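Local coordinates for protein eukaryotic peptide chain release factor GTP-binding subunit (Schizosaccharomyces pombe, PDB 1R5B) that belongs to the GTP-binding translation factors as the GTP-binding subunit of a eukaryotic peptide chain release factor, with an elongation factor Tu-like P-loop domain, at residues M69-K72 with R73-E76; P230-A233 with Y234-Q237. One frame throughout, in Å; residues are numbered along the deposited sequence.

Contact 1 of 2, residues M69-K72 with R73-E76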
ATOM      1  N   MET A  69      -9.909  14.631  11.431  1.00 33.24           N
ATOM      2  CA  MET A  69      -8.796  14.687  12.384  1.00 33.20           C
ATOM      3  C   MET A  69      -8.755  15.996  13.187  1.00 32.70           C
ATOM      4  O   MET A  69      -8.323  16.008  14.342  1.00 33.07           O
ATOM      5  CB  MET A  69      -7.466  14.490  11.651  1.00 33.56           C
ATOM      6  CG  MET A  69      -6.653  13.321  12.169  1.00 35.27           C
ATOM      7  SD  MET A  69      -7.480  11.727  12.053  1.00 34.83           S
ATOM      8  CE  MET A  69      -7.930  11.682  10.425  1.00 34.08           C
ATOM      9  N   VAL A  70      -9.192  17.097  12.580  1.00 31.83           N
ATOM     10  CA  VAL A  70      -9.264  18.382  13.275  1.00 30.89           C
ATOM     11  C   VAL A  70     -10.590  19.077  12.979  1.00 30.28           C
ATOM     12  O   VAL A  70     -11.220  18.809  11.957  1.00 30.20           O
ATOM     13  CB  VAL A  70      -8.070  19.304  12.899  1.00 30.90           C
ATOM     14  CG1 VAL A  70      -6.748  18.641  13.255  1.00 30.78           C
ATOM     15  CG2 VAL A  70      -8.090  19.675  11.413  1.00 31.04           C
ATOM     16  N   ASP A  71     -11.021  19.952  13.884  1.00 29.38           N
ATOM     17  CA  ASP A  71     -12.239  20.729  13.663  1.00 28.92           C
ATOM     18  C   ASP A  71     -11.916  21.996  12.881  1.00 28.30           C
ATOM     19  O   ASP A  71     -10.759  22.250  12.573  1.00 27.90           O
ATOM     20  CB  ASP A  71     -12.958  21.043  14.983  1.00 28.84           C
ATOM     21  CG  ASP A  71     -12.172  21.968  15.887  1.00 28.93           C
ATOM     22  OD1 ASP A  71     -12.693  22.313  16.967  1.00 29.79           O
ATOM     23  OD2 ASP A  71     -11.034  22.400  15.617  1.00 28.84           O
ATOM     24  N   LYS A  72     -12.943  22.772  12.553  1.00 27.78           N
ATOM     25  CA  LYS A  72     -12.788  23.954  11.702  1.00 27.66           C
ATOM     26  C   LYS A  72     -11.788  24.954  12.291  1.00 27.32           C
ATOM     27  O   LYS A  72     -10.887  25.421  11.570  1.00 27.05           O
ATOM     28  CB  LYS A  72     -14.160  24.632  11.471  1.00 27.85           C
ATOM     29  CG  LYS A  72     -14.161  25.880  10.563  1.00 28.16           C
ATOM     30  CD  LYS A  72     -15.588  26.458  10.361  1.00 28.59           C
ATOM     31  CE  LYS A  72     -16.038  27.403  11.487  1.00 29.22           C
ATOM     32  NZ  LYS A  72     -16.594  28.693  10.968  1.00 29.27           N
ATOM     33  N   ARG A  73     -11.944  25.271  13.590  1.00 27.16           N
ATOM     34  CA  ARG A  73     -11.093  26.283  14.229  1.00 27.15           C
ATOM     35  C   ARG A  73      -9.594  25.910  14.138  1.00 27.40           C
ATOM     36  O   ARG A  73      -8.742  26.781  13.973  1.00 27.23           O
ATOM     37  CB  ARG A  73     -11.497  26.531  15.699  1.00 26.84           C
ATOM     38  CG  ARG A  73     -12.643  27.547  15.893  1.00 26.53           C
ATOM     39  CD  ARG A  73     -13.238  27.521  17.330  1.00 25.59           C
ATOM     40  NE  ARG A  73     -12.466  28.356  18.313  1.00 26.32           N
ATOM     41  CZ  ARG A  73     -12.520  29.771  18.452  1.00 28.47           C
ATOM     42  NH1 ARG A  73     -13.274  30.508  17.630  1.00 29.64           N
ATOM     43  NH2 ARG A  73     -11.791  30.436  19.391  1.00 28.54           N
ATOM     44  N   THR A  74      -9.286  24.622  14.249  1.00 27.77           N
ATOM     45  CA  THR A  74      -7.903  24.142  14.244  1.00 28.43           C
ATOM     46  C   THR A  74      -7.302  24.184  12.833  1.00 29.36           C
ATOM     47  O   THR A  74      -6.096  24.451  12.623  1.00 29.77           O
ATOM     48  CB  THR A  74      -7.845  22.691  14.731  1.00 28.34           C
ATOM     49  OG1 THR A  74      -8.243  22.605  16.104  1.00 28.04           O
ATOM     50  CG2 THR A  74      -6.414  22.178  14.730  1.00 28.53           C
ATOM     51  N   MET A  75      -8.159  23.895  11.866  1.00 30.07           N
ATOM     52  CA  MET A  75      -7.820  24.016  10.471  1.00 30.65           C
ATOM     53  C   MET A  75      -7.549  25.461  10.083  1.00 31.75           C
ATOM     54  O   MET A  75      -6.678  25.708   9.252  1.00 31.63           O
ATOM     55  CB  MET A  75      -8.967  23.487   9.624  1.00 30.63           C
ATOM     56  CG  MET A  75      -8.649  23.395   8.149  1.00 30.99           C
ATOM     57  SD  MET A  75      -9.779  24.365   7.209  1.00 32.70           S
ATOM     58  CE  MET A  75     -10.485  23.223   6.214  1.00 31.90           C
ATOM     59  N   GLU A  76      -8.283  26.410  10.666  1.00 32.57           N
ATOM     60  CA  GLU A  76      -8.036  27.806  10.377  1.00 33.86           C
ATOM     61  C   GLU A  76      -6.663  28.150  11.007  1.00 35.14           C
ATOM     62  O   GLU A  76      -5.824  28.938  10.420  1.00 36.49           O
ATOM     63  CB  GLU A  76      -9.203  28.705  10.900  1.00 33.66           C
ATOM     64  CG  GLU A  76     -10.466  28.563  10.047  1.00 33.27           C
ATOM     65  CD  GLU A  76     -11.743  29.017  10.726  1.00 32.95           C
ATOM     66  OE1 GLU A  76     -11.886  28.821  11.951  1.00 35.09           O
ATOM     67  OE2 GLU A  76     -12.608  29.582  10.027  1.00 33.65           O
TER
HETATM   68  O   HOH W   1     -15.067  30.776   9.995  1.00 66.15           O

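Contact 2 of 2, residues P230-A233 with Y234-Q237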
ATOM      1  N   PRO A 230      -6.914  17.978 -10.647  1.00 34.90           N
ATOM      2  CA  PRO A 230      -7.414  19.295 -10.278  1.00 34.89           C
ATOM      3  C   PRO A 230      -8.058  19.200  -8.911  1.00 34.87           C
ATOM      4  O   PRO A 230      -8.714  18.191  -8.614  1.00 34.87           O
ATOM      5  CB  PRO A 230      -8.450  19.582 -11.353  1.00 34.73           C
ATOM      6  CG  PRO A 230      -8.979  18.246 -11.713  1.00 34.74           C
ATOM      7  CD  PRO A 230      -7.859  17.274 -11.530  1.00 34.97           C
ATOM      8  N   VAL A 231      -7.795  20.203  -8.083  1.00 34.63           N
ATOM      9  CA  VAL A 231      -8.473  20.397  -6.812  1.00 34.58           C
ATOM     10  C   VAL A 231      -8.645  21.886  -6.519  1.00 34.86           C
ATOM     11  O   VAL A 231      -8.084  22.758  -7.194  1.00 34.28           O
ATOM     12  CB  VAL A 231      -7.693  19.785  -5.633  1.00 34.50           C
ATOM     13  CG1 VAL A 231      -7.271  18.346  -5.922  1.00 34.84           C
ATOM     14  CG2 VAL A 231      -6.468  20.619  -5.299  1.00 34.67           C
ATOM     15  N   SER A 232      -9.436  22.156  -5.490  1.00 35.32           N
ATOM     16  CA  SER A 232      -9.460  23.455  -4.845  1.00 35.41           C
ATOM     17  C   SER A 232      -9.450  23.223  -3.342  1.00 35.26           C
ATOM     18  O   SER A 232     -10.419  22.721  -2.776  1.00 35.00           O
ATOM     19  CB  SER A 232     -10.690  24.255  -5.256  1.00 35.49           C
ATOM     20  OG  SER A 232     -10.866  25.353  -4.383  1.00 36.18           O
ATOM     21  N   ALA A 233      -8.345  23.603  -2.711  1.00 35.32           N
ATOM     22  CA  ALA A 233      -8.115  23.364  -1.293  1.00 35.43           C
ATOM     23  C   ALA A 233      -8.967  24.288  -0.435  1.00 35.61           C
ATOM     24  O   ALA A 233      -9.257  23.976   0.722  1.00 35.97           O
ATOM     25  CB  ALA A 233      -6.631  23.552  -0.963  1.00 35.22           C
ATOM     26  N   TYR A 234      -9.355  25.429  -1.001  1.00 35.72           N
ATOM     27  CA  TYR A 234     -10.183  26.385  -0.294  1.00 35.74           C
ATOM     28  C   TYR A 234     -11.560  25.769  -0.091  1.00 35.65           C
ATOM     29  O   TYR A 234     -12.010  25.635   1.042  1.00 35.83           O
ATOM     30  CB  TYR A 234     -10.272  27.716  -1.061  1.00 35.97           C
ATOM     31  CG  TYR A 234     -11.028  28.809  -0.314  1.00 36.61           C
ATOM     32  CD1 TYR A 234     -10.484  29.406   0.822  1.00 36.75           C
ATOM     33  CD2 TYR A 234     -12.290  29.230  -0.736  1.00 37.14           C
ATOM     34  CE1 TYR A 234     -11.172  30.390   1.518  1.00 37.43           C
ATOM     35  CE2 TYR A 234     -12.989  30.225  -0.048  1.00 37.68           C
ATOM     36  CZ  TYR A 234     -12.423  30.799   1.078  1.00 37.87           C
ATOM     37  OH  TYR A 234     -13.097  31.779   1.768  1.00 38.73           O
ATOM     38  N   THR A 235     -12.201  25.352  -1.180  1.00 35.46           N
ATOM     39  CA  THR A 235     -13.554  24.784  -1.114  1.00 35.31           C
ATOM     40  C   THR A 235     -13.580  23.297  -0.804  1.00 35.00           C
ATOM     41  O   THR A 235     -14.645  22.735  -0.574  1.00 34.89           O
ATOM     42  CB  THR A 235     -14.306  24.996  -2.440  1.00 35.47           C
ATOM     43  OG1 THR A 235     -13.678  24.241  -3.484  1.00 35.70           O
ATOM     44  CG2 THR A 235     -14.222  26.453  -2.912  1.00 35.92           C
ATOM     45  N   GLY A 236     -12.417  22.656  -0.813  1.00 34.75           N
ATOM     46  CA  GLY A 236     -12.337  21.213  -0.677  1.00 34.76           C
ATOM     47  C   GLY A 236     -12.861  20.405  -1.861  1.00 34.56           C
ATOM     48  O   GLY A 236     -13.043  19.192  -1.766  1.00 34.32           O
ATOM     49  N   GLN A 237     -13.085  21.063  -2.987  1.00 34.43           N
ATOM     50  CA  GLN A 237     -13.606  20.371  -4.150  1.00 34.48           C
ATOM     51  C   GLN A 237     -12.544  19.437  -4.751  1.00 34.09           C
ATOM     52  O   GLN A 237     -11.418  19.847  -5.039  1.00 33.72           O
ATOM     53  CB  GLN A 237     -14.110  21.367  -5.183  1.00 34.59           C
ATOM     54  CG  GLN A 237     -15.442  21.973  -4.798  1.00 35.57           C
ATOM     55  CD  GLN A 237     -15.766  23.232  -5.577  1.00 37.00           C
ATOM     56  OE1 GLN A 237     -14.861  23.939  -6.051  1.00 38.12           O
ATOM     57  NE2 GLN A 237     -17.059  23.522  -5.712  1.00 37.61           N
TER

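Contact 1 of 2, residues M69-K72 with R73-E76
R73 meets the preceding loop through its base: its CB lies 4.2 Å from OD2 of D71, while the rest of the side chain leads away. T74 makes the main polar contact. Both its backbone N and its hydroxyl OG1 donate to D71 OD2, N at 3.1 Å and OG1 at 2.8 Å from that oxygen. They come from opposite faces of the carboxylate plane. The backbone N approaches on the anti side, 32° out of the plane. CG of D71 is tucked over its own backbone (chi1 66°), and the carboxylate turns back over the first turn of the helix. D71 stands just before helix 72-81, and the bond from T74 N to its OD2 is an N-cap bond. The methyl CG2 of T74 is turned the other way and packs crosswise on V70, 3.8 Å from its CB. M75 N donates to D71 O at 3.2 Å, a bond of the i to i+4 helical pattern. Its CB faces V70 CG2 at 4.3 Å, and the side chain continues onto N62 and F65 of helix 56-66. E76 N donates to K72 O at 2.9 Å. The E76 carboxylate sits beside K72 CG, but its OE2 is 4.2 Å from K72 NZ, beyond a salt bridge. A water joins these opposite charges, accepting from NZ and donating to OE2.

Contact 2 of 2, residues P230-A233 with Y234-Q237
The chain folds back on itself between S232 and Q237, and S232 N donates to Q237 O at 3.1 Å, in the carbonyl plane and nearly straight at N-H (163°). This turn follows strand 226-230, an edge strand of the central sheet. S232 and A233 fit the SA signature of the fifth conserved motif of P-loop GTP-binding proteins, a loop that in relatives lies by the nucleotide site. V231 also approaches the returning chain: its CA makes a C-H...O contact with Q237 O at 3.5 Å.

The side chain of S232 is buried and faces T235. Its OG swings away from its own backbone N (chi1 166°), which carries it along the turn toward T235. There it is 3.2 Å from T235 OG1. The backbone N of T235 points at the same S232 OG, but that bond is long and weak. The stronger partner of S232 OG is OD1 of D192, which ties this loop to the segment after strand 184-189.

A233 turns its methyl away from the turn, onto N189 and onto T58 and L59 of helix 56-66. Y234 meets S232 OG loosely through its CB, and its ring leads outward at the exposed end of the loop. G236 has a positive phi (69°), a backbone shape that glycine adopts easily, and it brings the chain round to Q237.

T235 and Q237 form an ST turn. Q237 OE1 lies close to the T235 hydroxyl and also takes a weak bond from W198 NE1. In the ST turn itself, T235 OG1 accepts from Q237 N at 3.3 Å.

Contact 1 and contact 2 belong to the same GTP-binding domain, and both pack against helix 56-66. V70 and M75 of contact 1 rest on its later part, at L64 and at N62 and F65. A233 of contact 2 packs on its beginning, at T58 and L59. Their centres are about 16 Å apart and their nearest atoms about 6 Å, so they do not touch. The sequence G50, G55, K56 and S57 before and at the start of that helix fits a P-loop. A233 lies near it without touching. Contact 2 is thus probably beside the nucleotide site, whereas contact 1 is a helix start at the domain surface.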